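Local atomic coordinates of methylenetetrahydrofolate--tRNA-(uracil-5-)-methyltransferase TrmFO (Thermus thermophilus, PDB entry 3G5S), a protein that uses methylenetetrahydrofolate and an FAD cofactor to form 5-methyluridine at position 54 of tRNAs, probably drawing its reducing power from NADH or NADPH. Residues A47-S52 with E341-S346; Y332-L337 with A347-L352; M37-G42 with G134-E139. One frame throughout, in Å; residues are numbered along the deposited sequence.

Contact 1: A47-S52 with E341-S346. With FAD (flavin-adenine dinucleotide), chain B.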
loop_
_atom_site.group_PDB
_atom_site.type_symbol
_atom_site.label_atom_id
_atom_site.label_comp_id
_atom_site.label_asym_id
_atom_site.label_seq_id
_atom_site.Cartn_x
_atom_site.Cartn_y
_atom_site.Cartn_z
ATOM N N ALA A 47 13.214 11.762 5.223
ATOM C CA ALA A 47 11.775 11.827 5.016
ATOM C C ALA A 47 11.372 12.964 4.074
ATOM O O ALA A 47 10.330 13.592 4.232
ATOM C CB ALA A 47 11.036 11.923 6.352
ATOM N N GLU A 48 12.207 13.212 3.073
ATOM C CA GLU A 48 11.842 14.120 2.003
ATOM C C GLU A 48 10.543 13.664 1.348
ATOM O O GLU A 48 10.380 12.484 1.026
ATOM C CB GLU A 48 12.957 14.185 0.953
ATOM C CG GLU A 48 12.585 14.999 -0.279
ATOM C CD GLU A 48 13.711 15.111 -1.309
ATOM O OE1 GLU A 48 14.884 14.821 -0.988
ATOM O OE2 GLU A 48 13.411 15.498 -2.455
ATOM N N ILE A 49 9.633 14.612 1.154
ATOM C CA ILE A 49 8.371 14.376 0.472
ATOM C C ILE A 49 8.580 14.695 -1.006
ATOM O O ILE A 49 8.833 15.843 -1.363
ATOM C CB ILE A 49 7.276 15.297 1.050
ATOM C CG1 ILE A 49 7.018 14.967 2.523
ATOM C CG2 ILE A 49 5.997 15.212 0.224
ATOM C CD1 ILE A 49 6.195 13.715 2.737
ATOM N N VAL A 50 8.505 13.682 -1.864
ATOM C CA VAL A 50 8.914 13.875 -3.257
ATOM C C VAL A 50 7.823 14.396 -4.193
ATOM O O VAL A 50 8.124 14.858 -5.287
ATOM C CB VAL A 50 9.566 12.610 -3.869
ATOM C CG1 VAL A 50 10.801 12.219 -3.078
ATOM C CG2 VAL A 50 8.567 11.475 -3.947
ATOM N N CYS A 51 6.563 14.339 -3.774
ATOM C CA CYS A 51 5.476 14.765 -4.653
ATOM C C CYS A 51 4.437 15.601 -3.909
ATOM O O CYS A 51 4.766 16.641 -3.344
ATOM C CB CYS A 51 4.823 13.552 -5.315
ATOM S SG CYS A 51 3.889 13.914 -6.815
ATOM N N SER A 52 3.185 15.153 -3.912
ATOM C CA SER A 52 2.126 15.883 -3.219
ATOM C C SER A 52 2.472 16.068 -1.750
ATOM O O SER A 52 3.136 15.223 -1.157
ATOM C CB SER A 52 0.785 15.158 -3.342
ATOM O OG SER A 52 -0.183 15.734 -2.478
ATOM N N GLU A 341 1.744 1.582 -0.049
ATOM C CA GLU A 341 1.776 2.787 -0.854
ATOM C C GLU A 341 1.273 3.916 0.019
ATOM O O GLU A 341 0.265 3.762 0.709
ATOM C CB GLU A 341 0.863 2.629 -2.068
ATOM C CG GLU A 341 0.497 3.921 -2.777
ATOM C CD GLU A 341 1.687 4.673 -3.329
ATOM O OE1 GLU A 341 2.809 4.120 -3.361
ATOM O OE2 GLU A 341 1.491 5.834 -3.753
ATOM N N GLY A 342 1.972 5.050 -0.015
ATOM C CA GLY A 342 1.550 6.252 0.681
ATOM C C GLY A 342 2.553 6.686 1.737
ATOM O O GLY A 342 3.179 5.848 2.397
ATOM N N TYR A 343 2.706 7.998 1.911
ATOM C CA TYR A 343 3.667 8.499 2.895
ATOM C C TYR A 343 3.366 7.967 4.290
ATOM O O TYR A 343 4.254 7.503 5.002
ATOM C CB TYR A 343 3.687 10.026 2.963
ATOM C CG TYR A 343 3.918 10.768 1.664
ATOM C CD1 TYR A 343 5.068 10.583 0.907
ATOM C CD2 TYR A 343 2.994 11.706 1.230
ATOM C CE1 TYR A 343 5.266 11.296 -0.270
ATOM C CE2 TYR A 343 3.183 12.422 0.069
ATOM C CZ TYR A 343 4.319 12.217 -0.681
ATOM O OH TYR A 343 4.507 12.938 -1.839
ATOM N N LEU A 344 2.101 8.054 4.679
ATOM C CA LEU A 344 1.669 7.653 6.003
ATOM C C LEU A 344 1.781 6.148 6.227
ATOM O O LEU A 344 2.256 5.696 7.272
ATOM C CB LEU A 344 0.219 8.103 6.166
ATOM C CG LEU A 344 -0.579 7.623 7.358
ATOM C CD1 LEU A 344 -0.027 8.271 8.605
ATOM C CD2 LEU A 344 -2.053 7.965 7.165
ATOM N N GLU A 345 1.329 5.376 5.245
ATOM C CA GLU A 345 1.444 3.925 5.301
ATOM C C GLU A 345 2.905 3.518 5.428
ATOM O O GLU A 345 3.242 2.561 6.138
ATOM C CB GLU A 345 0.862 3.308 4.032
ATOM C CG GLU A 345 -0.666 3.393 3.907
ATOM C CD GLU A 345 -1.203 4.699 3.322
ATOM O OE1 GLU A 345 -0.484 5.723 3.257
ATOM O OE2 GLU A 345 -2.390 4.700 2.929
ATOM N N SER A 346 3.771 4.236 4.727
ATOM C CA SER A 346 5.192 3.947 4.799
ATOM C C SER A 346 5.729 4.240 6.202
ATOM O O SER A 346 6.405 3.403 6.799
ATOM C CB SER A 346 5.936 4.710 3.706
ATOM O OG SER A 346 5.539 4.233 2.428
HETATM P PA FAD B . 11.377 6.743 0.376
HETATM O O1A FAD B . 11.625 6.892 -1.097
HETATM O O2A FAD B . 10.696 7.863 1.099
HETATM O O5B FAD B . 12.738 6.439 1.154
HETATM C C5B FAD B . 13.669 5.488 0.674
HETATM C C4B FAD B . 15.054 6.011 1.000
HETATM O O4B FAD B . 16.010 4.998 0.734
HETATM C C3B FAD B . 15.433 7.204 0.125
HETATM O O3B FAD B . 15.878 8.287 0.918
HETATM C C2B FAD B . 16.544 6.668 -0.779
HETATM O O2B FAD B . 17.519 7.622 -1.146
HETATM C C1B FAD B . 17.145 5.577 0.086
HETATM N N9A FAD B . 17.825 4.461 -0.588
HETATM C C8A FAD B . 17.375 3.718 -1.644
HETATM N N7A FAD B . 18.258 2.725 -1.881
HETATM C C5A FAD B . 19.262 2.829 -0.970
HETATM C C6A FAD B . 20.418 2.097 -0.737
HETATM N N6A FAD B . 20.666 0.934 -1.354
HETATM N N1A FAD B . 21.233 2.475 0.296
HETATM C C2A FAD B . 20.943 3.568 1.078
HETATM N N3A FAD B . 19.800 4.301 0.859
HETATM C C4A FAD B . 18.996 3.921 -0.156
HETATM N N1 FAD B . 2.984 8.881 -1.835
HETATM C C2 FAD B . 1.903 9.600 -1.394
HETATM O O2 FAD B . 1.312 9.273 -0.367
HETATM N N3 FAD B . 1.480 10.701 -2.114
HETATM C C4 FAD B . 2.118 11.116 -3.272
HETATM O O4 FAD B . 1.718 12.110 -3.890
HETATM C C4X FAD B . 3.218 10.377 -3.707
HETATM N N5 FAD B . 3.890 10.732 -4.855
HETATM C C5X FAD B . 4.982 9.995 -5.266
HETATM C C6 FAD B . 5.658 10.372 -6.422
HETATM C C7 FAD B . 6.753 9.643 -6.865
HETATM C C7M FAD B . 7.480 10.054 -8.115
HETATM C C8 FAD B . 7.176 8.535 -6.138
HETATM C C8M FAD B . 8.362 7.739 -6.603
HETATM C C9 FAD B . 6.503 8.157 -4.978
HETATM C C9A FAD B . 5.400 8.883 -4.535
HETATM N N10 FAD B . 4.715 8.498 -3.389
HETATM C C10 FAD B . 3.638 9.263 -2.983
HETATM C "C1'" FAD B . 4.708 7.040 -2.989
HETATM C "C2'" FAD B . 5.280 6.767 -1.587
HETATM O "O2'" FAD B . 4.315 6.948 -0.565
HETATM C "C3'" FAD B . 6.539 7.587 -1.306
HETATM O "O3'" FAD B . 7.520 7.154 -2.228
HETATM C "C4'" FAD B . 7.068 7.417 0.117
HETATM O "O4'" FAD B . 8.082 8.382 0.317
HETATM C "C5'" FAD B . 7.582 6.005 0.377
HETATM O "O5'" FAD B . 8.299 5.978 1.592
HETATM P P FAD B . 9.539 4.978 1.747
HETATM O O1P FAD B . 9.125 3.571 1.457
HETATM O O2P FAD B . 10.151 5.258 3.080
HETATM O O3P FAD B . 10.533 5.390 0.554
#
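Y343 carries this contact, meeting I49, C51 and S52, while E341, G342 and S346 beside it line the FAD. E341 comes first: its chain bends at chi2 (61°), which lays the carboxylate against the ribityl end of the flavin, with OE1 3.5 Å from FAD C1'. G342 is the N-cap of helix 343-361; a side chain here would collide with E345 OE1, and its amide gives FAD O2' a weak hydrogen bond. Y343 N then donates to FAD O2 at 3.0 Å (153°). The phenol ring is sandwiched. Over one face sits the methyl I49 CD1, 3.8 Å from the centroid of the Y343 ring in a CH-pi contact; over the opposite face lies the flavin pyrimidine, FAD C2 3.4 Å above the plane of Y343. At the hydroxyl end of the ring, I49 CG2 packs on Y343 CZ at 3.6 Å. Y343 OH donates to S52 O at 2.8 Å, in the carbonyl plane and on a lone pair, and takes a weak bond from C51 N, so the loop beside the flavin is tied to the tyrosine. At the end of the segment S346 OG donates to G342 O (2.9 Å) from the face opposite S346 N. A helix N terminus aimed at the flavin C2 carbonyl is characteristic of Rossmann-type FAD domains, where its dipole would probably stabilise negative charge on the reduced isoalloxazine.

Contact 2: Y332-L337 with A347-L352. With FAD (flavin-adenine dinucleotide), chain B.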
loop_
_atom_site.group_PDB
_atom_site.type_symbol
_atom_site.label_atom_id
_atom_site.label_comp_id
_atom_site.label_asym_id
_atom_site.label_seq_id
_atom_site.Cartn_x
_atom_site.Cartn_y
_atom_site.Cartn_z
ATOM N N TYR A 332 13.782 -7.104 8.466
ATOM C CA TYR A 332 12.436 -6.542 8.329
ATOM C C TYR A 332 12.380 -5.682 7.081
ATOM O O TYR A 332 13.410 -5.176 6.619
ATOM C CB TYR A 332 12.073 -5.662 9.549
ATOM C CG TYR A 332 12.287 -6.376 10.851
ATOM C CD1 TYR A 332 13.557 -6.455 11.401
ATOM C CD2 TYR A 332 11.244 -7.018 11.516
ATOM C CE1 TYR A 332 13.796 -7.146 12.546
ATOM C CE2 TYR A 332 11.476 -7.716 12.694
ATOM C CZ TYR A 332 12.771 -7.775 13.202
ATOM O OH TYR A 332 13.075 -8.454 14.359
ATOM N N ALA A 333 11.176 -5.508 6.541
ATOM C CA ALA A 333 10.950 -4.542 5.469
ATOM C C ALA A 333 9.878 -3.558 5.898
ATOM O O ALA A 333 8.955 -3.912 6.627
ATOM C CB ALA A 333 10.534 -5.233 4.179
ATOM N N ALA A 334 10.001 -2.326 5.431
ATOM C CA ALA A 334 8.995 -1.310 5.703
ATOM C C ALA A 334 8.875 -0.371 4.519
ATOM O O ALA A 334 9.769 -0.292 3.672
ATOM C CB ALA A 334 9.347 -0.535 6.967
ATOM N N GLY A 335 7.757 0.348 4.466
ATOM C CA GLY A 335 7.522 1.298 3.402
ATOM C C GLY A 335 7.151 0.614 2.107
ATOM O O GLY A 335 6.679 -0.525 2.087
ATOM N N VAL A 336 7.344 1.331 1.006
ATOM C CA VAL A 336 6.993 0.802 -0.302
ATOM C C VAL A 336 7.688 -0.539 -0.574
ATOM O O VAL A 336 7.105 -1.429 -1.194
ATOM C CB VAL A 336 7.309 1.835 -1.389
ATOM C CG1 VAL A 336 7.318 1.197 -2.778
ATOM C CG2 VAL A 336 6.287 2.958 -1.318
ATOM N N LEU A 337 8.925 -0.695 -0.112
ATOM C CA LEU A 337 9.610 -1.963 -0.328
ATOM C C LEU A 337 8.799 -3.155 0.210
ATOM O O LEU A 337 8.834 -4.252 -0.355
ATOM C CB LEU A 337 11.005 -1.925 0.303
ATOM C CG LEU A 337 11.861 -3.172 0.066
ATOM C CD1 LEU A 337 12.239 -3.300 -1.413
ATOM C CD2 LEU A 337 13.101 -3.135 0.947
ATOM N N ALA A 347 5.419 5.415 6.738
ATOM C CA ALA A 347 5.816 5.732 8.103
ATOM C C ALA A 347 5.272 4.713 9.108
ATOM O O ALA A 347 5.975 4.296 10.022
ATOM C CB ALA A 347 5.374 7.147 8.464
ATOM N N ALA A 348 4.015 4.314 8.937
ATOM C CA ALA A 348 3.372 3.422 9.893
ATOM C C ALA A 348 3.997 2.024 9.891
ATOM O O ALA A 348 4.206 1.422 10.955
ATOM C CB ALA A 348 1.873 3.359 9.635
ATOM N N THR A 349 4.291 1.503 8.706
ATOM C CA THR A 349 5.015 0.246 8.649
ATOM C C THR A 349 6.439 0.405 9.195
ATOM O O THR A 349 6.967 -0.524 9.793
ATOM C CB THR A 349 4.996 -0.389 7.242
ATOM O OG1 THR A 349 5.548 0.516 6.281
ATOM C CG2 THR A 349 3.564 -0.799 6.843
ATOM N N GLY A 350 7.049 1.572 9.002
ATOM C CA GLY A 350 8.335 1.851 9.634
ATOM C C GLY A 350 8.261 1.762 11.152
ATOM O O GLY A 350 9.129 1.169 11.799
ATOM N N PHE A 351 7.210 2.344 11.725
ATOM C CA PHE A 351 6.986 2.222 13.155
ATOM C C PHE A 351 6.962 0.754 13.591
ATOM O O PHE A 351 7.633 0.371 14.550
ATOM C CB PHE A 351 5.676 2.923 13.549
ATOM C CG PHE A 351 5.135 2.481 14.879
ATOM C CD1 PHE A 351 5.719 2.907 16.064
ATOM C CD2 PHE A 351 4.058 1.622 14.945
ATOM C CE1 PHE A 351 5.244 2.482 17.293
ATOM C CE2 PHE A 351 3.567 1.196 16.177
ATOM C CZ PHE A 351 4.163 1.630 17.348
ATOM N N LEU A 352 6.187 -0.074 12.899
ATOM C CA LEU A 352 6.041 -1.463 13.322
ATOM C C LEU A 352 7.337 -2.253 13.151
ATOM O O LEU A 352 7.727 -3.030 14.026
ATOM C CB LEU A 352 4.877 -2.150 12.612
ATOM C CG LEU A 352 4.612 -3.587 13.075
ATOM C CD1 LEU A 352 4.295 -3.681 14.563
ATOM C CD2 LEU A 352 3.512 -4.222 12.260
HETATM P PA FAD B . 11.377 6.743 0.376
HETATM O O1A FAD B . 11.625 6.892 -1.097
HETATM O O2A FAD B . 10.696 7.863 1.099
HETATM O O5B FAD B . 12.738 6.439 1.154
HETATM C C5B FAD B . 13.669 5.488 0.674
HETATM C C4B FAD B . 15.054 6.011 1.000
HETATM O O4B FAD B . 16.010 4.998 0.734
HETATM C C3B FAD B . 15.433 7.204 0.125
HETATM O O3B FAD B . 15.878 8.287 0.918
HETATM C C2B FAD B . 16.544 6.668 -0.779
HETATM O O2B FAD B . 17.519 7.622 -1.146
HETATM C C1B FAD B . 17.145 5.577 0.086
HETATM N N9A FAD B . 17.825 4.461 -0.588
HETATM C C8A FAD B . 17.375 3.718 -1.644
HETATM N N7A FAD B . 18.258 2.725 -1.881
HETATM C C5A FAD B . 19.262 2.829 -0.970
HETATM C C6A FAD B . 20.418 2.097 -0.737
HETATM N N6A FAD B . 20.666 0.934 -1.354
HETATM N N1A FAD B . 21.233 2.475 0.296
HETATM C C2A FAD B . 20.943 3.568 1.078
HETATM N N3A FAD B . 19.800 4.301 0.859
HETATM C C4A FAD B . 18.996 3.921 -0.156
HETATM N N1 FAD B . 2.984 8.881 -1.835
HETATM C C2 FAD B . 1.903 9.600 -1.394
HETATM O O2 FAD B . 1.312 9.273 -0.367
HETATM N N3 FAD B . 1.480 10.701 -2.114
HETATM C C4 FAD B . 2.118 11.116 -3.272
HETATM O O4 FAD B . 1.718 12.110 -3.890
HETATM C C4X FAD B . 3.218 10.377 -3.707
HETATM N N5 FAD B . 3.890 10.732 -4.855
HETATM C C5X FAD B . 4.982 9.995 -5.266
HETATM C C6 FAD B . 5.658 10.372 -6.422
HETATM C C7 FAD B . 6.753 9.643 -6.865
HETATM C C7M FAD B . 7.480 10.054 -8.115
HETATM C C8 FAD B . 7.176 8.535 -6.138
HETATM C C8M FAD B . 8.362 7.739 -6.603
HETATM C C9 FAD B . 6.503 8.157 -4.978
HETATM C C9A FAD B . 5.400 8.883 -4.535
HETATM N N10 FAD B . 4.715 8.498 -3.389
HETATM C C10 FAD B . 3.638 9.263 -2.983
HETATM C "C1'" FAD B . 4.708 7.040 -2.989
HETATM C "C2'" FAD B . 5.280 6.767 -1.587
HETATM O "O2'" FAD B . 4.315 6.948 -0.565
HETATM C "C3'" FAD B . 6.539 7.587 -1.306
HETATM O "O3'" FAD B . 7.520 7.154 -2.228
HETATM C "C4'" FAD B . 7.068 7.417 0.117
HETATM O "O4'" FAD B . 8.082 8.382 0.317
HETATM C "C5'" FAD B . 7.582 6.005 0.377
HETATM O "O5'" FAD B . 8.299 5.978 1.592
HETATM P P FAD B . 9.539 4.978 1.747
HETATM O O1P FAD B . 9.125 3.571 1.457
HETATM O O2P FAD B . 10.151 5.258 3.080
HETATM O O3P FAD B . 10.533 5.390 0.554
#
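T349 OG1 takes a hydrogen bond from G335 N at 2.9 Å (162°), nearly straight, and is also bonded to the carbonyl oxygens of E345 and S346 one turn back along its own helix. Its chi1 of 58° tucks OG1 back over its own helix backbone, where the one hydroxyl can serve both that helix and the chain leaving strand 331-333. Just before that amide, A334 points its methyl at the helix: CB lies 3.7 Å from G350 CA and equally close to T349 O. The backbones come near, A334 CA and G350 CA being 5.1 Å apart, and A12 and A353 also touch the buried methyl. G335 then turns with positive phi (75°) and passes the FAD pyrophosphate, its CA 3.4 Å from FAD O1P; a CB would clash with that oxygen. The bend at G335 delivers V336 N to FAD O1P in a 2.9 Å hydrogen bond, while V336 CG2 rests on FAD C5' at 3.7 Å. With a valine in place of T349, G335 N would probably lose its side-chain acceptor and the backbone that presents V336 N would be held less firmly. The arrangement is the fifth strand of a Rossmann-type parallel sheet, whose C-terminal end passes through G335 to the flavin-side phosphate of FAD before the chain returns as helix 343-361.

Contact 3: M37-G42 with G134-E139. With FAD (flavin-adenine dinucleotide), chain B.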
loop_
_atom_site.group_PDB
_atom_site.type_symbol
_atom_site.label_atom_id
_atom_site.label_comp_id
_atom_site.label_asym_id
_atom_site.label_seq_id
_atom_site.Cartn_x
_atom_site.Cartn_y
_atom_site.Cartn_z
HETATM N N MSE A 37 21.433 10.328 -5.717
HETATM C CA MSE A 37 20.014 10.653 -5.669
HETATM C C MSE A 37 19.201 9.603 -6.407
HETATM O O MSE A 37 19.693 8.952 -7.324
HETATM C CB MSE A 37 19.751 12.018 -6.309
HETATM C CG MSE A 37 20.303 13.206 -5.541
HETATM SE SE MSE A 37 19.326 13.653 -3.904
HETATM C CE MSE A 37 20.247 15.323 -3.519
ATOM N N THR A 38 17.952 9.440 -5.995
ATOM C CA THR A 38 16.984 8.702 -6.783
ATOM C C THR A 38 16.481 9.668 -7.846
ATOM O O THR A 38 16.709 10.870 -7.748
ATOM C CB THR A 38 15.778 8.284 -5.932
ATOM O OG1 THR A 38 14.940 9.429 -5.729
ATOM C CG2 THR A 38 16.222 7.720 -4.589
ATOM N N PRO A 39 15.778 9.155 -8.860
ATOM C CA PRO A 39 15.201 10.055 -9.863
ATOM C C PRO A 39 14.145 11.038 -9.319
ATOM O O PRO A 39 13.821 11.996 -10.020
ATOM C CB PRO A 39 14.563 9.089 -10.868
ATOM C CG PRO A 39 15.358 7.830 -10.731
ATOM C CD PRO A 39 15.714 7.742 -9.276
ATOM N N ALA A 40 13.631 10.819 -8.109
ATOM C CA ALA A 40 12.547 11.655 -7.581
ATOM C C ALA A 40 12.972 12.636 -6.481
ATOM O O ALA A 40 12.261 13.601 -6.194
ATOM C CB ALA A 40 11.397 10.780 -7.091
ATOM N N HIS A 41 14.123 12.386 -5.863
ATOM C CA HIS A 41 14.580 13.187 -4.730
ATOM C C HIS A 41 15.469 14.341 -5.161
ATOM O O HIS A 41 16.116 14.273 -6.202
ATOM C CB HIS A 41 15.376 12.318 -3.763
ATOM C CG HIS A 41 14.532 11.438 -2.900
ATOM N ND1 HIS A 41 14.042 10.224 -3.324
ATOM C CD2 HIS A 41 14.110 11.591 -1.623
ATOM C CE1 HIS A 41 13.348 9.667 -2.348
ATOM N NE2 HIS A 41 13.377 10.476 -1.303
ATOM N N GLY A 42 15.522 15.385 -4.339
ATOM C CA GLY A 42 16.375 16.525 -4.623
ATOM C C GLY A 42 17.145 17.074 -3.431
ATOM O O GLY A 42 17.884 18.048 -3.571
ATOM N N GLY A 134 12.429 2.061 -0.394
ATOM C CA GLY A 134 11.427 2.785 -1.150
ATOM C C GLY A 134 11.198 2.350 -2.579
ATOM O O GLY A 134 11.772 1.374 -3.063
ATOM N N PRO A 135 10.347 3.098 -3.283
ATOM C CA PRO A 135 9.999 2.748 -4.663
ATOM C C PRO A 135 11.195 2.810 -5.607
ATOM O O PRO A 135 11.172 2.154 -6.642
ATOM C CB PRO A 135 8.978 3.819 -5.048
ATOM C CG PRO A 135 9.228 4.950 -4.128
ATOM C CD PRO A 135 9.711 4.355 -2.844
ATOM N N LEU A 136 12.214 3.585 -5.250
ATOM C CA LEU A 136 13.399 3.737 -6.082
ATOM C C LEU A 136 14.623 3.153 -5.364
ATOM O O LEU A 136 15.731 3.682 -5.428
ATOM C CB LEU A 136 13.591 5.206 -6.466
ATOM C CG LEU A 136 12.390 5.790 -7.223
ATOM C CD1 LEU A 136 12.500 7.299 -7.397
ATOM C CD2 LEU A 136 12.209 5.099 -8.570
ATOM N N THR A 137 14.384 2.043 -4.673
ATOM C CA THR A 137 15.437 1.208 -4.111
ATOM C C THR A 137 16.581 1.076 -5.118
ATOM O O THR A 137 16.346 0.818 -6.298
ATOM C CB THR A 137 14.882 -0.194 -3.778
ATOM O OG1 THR A 137 14.014 -0.126 -2.637
ATOM C CG2 THR A 137 15.998 -1.159 -3.465
ATOM N N SER A 138 17.818 1.254 -4.664
ATOM C CA SER A 138 18.943 1.211 -5.593
ATOM C C SER A 138 19.031 -0.146 -6.281
ATOM O O SER A 138 18.660 -1.181 -5.720
ATOM C CB SER A 138 20.262 1.543 -4.899
ATOM O OG SER A 138 20.765 0.412 -4.222
ATOM N N GLU A 139 19.530 -0.125 -7.510
ATOM C CA GLU A 139 19.635 -1.331 -8.306
ATOM C C GLU A 139 20.427 -2.425 -7.592
ATOM O O GLU A 139 20.033 -3.590 -7.602
ATOM C CB GLU A 139 20.277 -1.003 -9.652
ATOM C CG GLU A 139 20.513 -2.202 -10.548
ATOM C CD GLU A 139 21.126 -1.805 -11.876
ATOM O OE1 GLU A 139 20.686 -0.786 -12.449
ATOM O OE2 GLU A 139 22.047 -2.506 -12.342
HETATM P PA FAD B . 11.377 6.743 0.376
HETATM O O1A FAD B . 11.625 6.892 -1.097
HETATM O O2A FAD B . 10.696 7.863 1.099
HETATM O O5B FAD B . 12.738 6.439 1.154
HETATM C C5B FAD B . 13.669 5.488 0.674
HETATM C C4B FAD B . 15.054 6.011 1.000
HETATM O O4B FAD B . 16.010 4.998 0.734
HETATM C C3B FAD B . 15.433 7.204 0.125
HETATM O O3B FAD B . 15.878 8.287 0.918
HETATM C C2B FAD B . 16.544 6.668 -0.779
HETATM O O2B FAD B . 17.519 7.622 -1.146
HETATM C C1B FAD B . 17.145 5.577 0.086
HETATM N N9A FAD B . 17.825 4.461 -0.588
HETATM C C8A FAD B . 17.375 3.718 -1.644
HETATM N N7A FAD B . 18.258 2.725 -1.881
HETATM C C5A FAD B . 19.262 2.829 -0.970
HETATM C C6A FAD B . 20.418 2.097 -0.737
HETATM N N6A FAD B . 20.666 0.934 -1.354
HETATM N N1A FAD B . 21.233 2.475 0.296
HETATM C C2A FAD B . 20.943 3.568 1.078
HETATM N N3A FAD B . 19.800 4.301 0.859
HETATM C C4A FAD B . 18.996 3.921 -0.156
HETATM N N1 FAD B . 2.984 8.881 -1.835
HETATM C C2 FAD B . 1.903 9.600 -1.394
HETATM O O2 FAD B . 1.312 9.273 -0.367
HETATM N N3 FAD B . 1.480 10.701 -2.114
HETATM C C4 FAD B . 2.118 11.116 -3.272
HETATM O O4 FAD B . 1.718 12.110 -3.890
HETATM C C4X FAD B . 3.218 10.377 -3.707
HETATM N N5 FAD B . 3.890 10.732 -4.855
HETATM C C5X FAD B . 4.982 9.995 -5.266
HETATM C C6 FAD B . 5.658 10.372 -6.422
HETATM C C7 FAD B . 6.753 9.643 -6.865
HETATM C C7M FAD B . 7.480 10.054 -8.115
HETATM C C8 FAD B . 7.176 8.535 -6.138
HETATM C C8M FAD B . 8.362 7.739 -6.603
HETATM C C9 FAD B . 6.503 8.157 -4.978
HETATM C C9A FAD B . 5.400 8.883 -4.535
HETATM N N10 FAD B . 4.715 8.498 -3.389
HETATM C C10 FAD B . 3.638 9.263 -2.983
HETATM C "C1'" FAD B . 4.708 7.040 -2.989
HETATM C "C2'" FAD B . 5.280 6.767 -1.587
HETATM O "O2'" FAD B . 4.315 6.948 -0.565
HETATM C "C3'" FAD B . 6.539 7.587 -1.306
HETATM O "O3'" FAD B . 7.520 7.154 -2.228
HETATM C "C4'" FAD B . 7.068 7.417 0.117
HETATM O "O4'" FAD B . 8.082 8.382 0.317
HETATM C "C5'" FAD B . 7.582 6.005 0.377
HETATM O "O5'" FAD B . 8.299 5.978 1.592
HETATM P P FAD B . 9.539 4.978 1.747
HETATM O O1P FAD B . 9.125 3.571 1.457
HETATM O O2P FAD B . 10.151 5.258 3.080
HETATM O O3P FAD B . 10.533 5.390 0.554
#
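T38 sets OG1 between its backbone N and carbonyl carbon (chi1 76°), and L136 holds CG anti to its carbonyl carbon (chi1 -59°) with CD1 extended onward, which brings that methyl against the threonine. Here two loops of the Rossmann-type FAD domain meet over the cofactor, from its adenine to its pyrophosphate and ribityl chain. The contact across them is apolar and centres on L136 CD1: it lies 3.6 Å from T38 OG1, and reaches P39 CD and A40 CB, each at 3.7 Å. T38 OG1 also gathers the polar groups of its own loop, accepting from A40 N at 3.1 Å, the ST turn, and from H41 N, which completes an ST motif. H41 ND1 shares a hydrogen bond with the same hydroxyl at 2.7 Å, in the plane of the imidazole. That fixes the ring's rotation and leaves H41 CE1 facing FAD O1A edge-on at 3.5 Å. On the other loop a type I turn runs from G134 to T137. A side chain at G134 would clash with FAD O3P, and T137 OG1 and T137 N both donate to G134 O, the hydroxyl at 2.7 Å on a lone pair in the carbonyl plane. S138, N-cap of helix 139-149 and bonded through OG to E120, offers its backbone to the adenine: S138 N donates to FAD N7A at 3.2 Å (154°).

In the fold
From the N terminus, the chain leaves strand 27-30 into the long loop that holds both 37-42 and 47-52, so contacts 3 and 1 open from one loop. Contact 3 closes first, after strand 129-131, just where helix 139-149 begins; contact 1 closes far later, at the start of helix 343-361, and the two cross. Contact 2 makes a short closure from strand 331-333 to that same helix. It crosses contact 1 but follows contact 3 in series. S346 packs on G335, V336 on P135, and E48 probably hydrogen-bonds to G42 N, so the three adjoin around one FAD, linking the ends of sheet strands to the flavin, phosphate and adenosine portions.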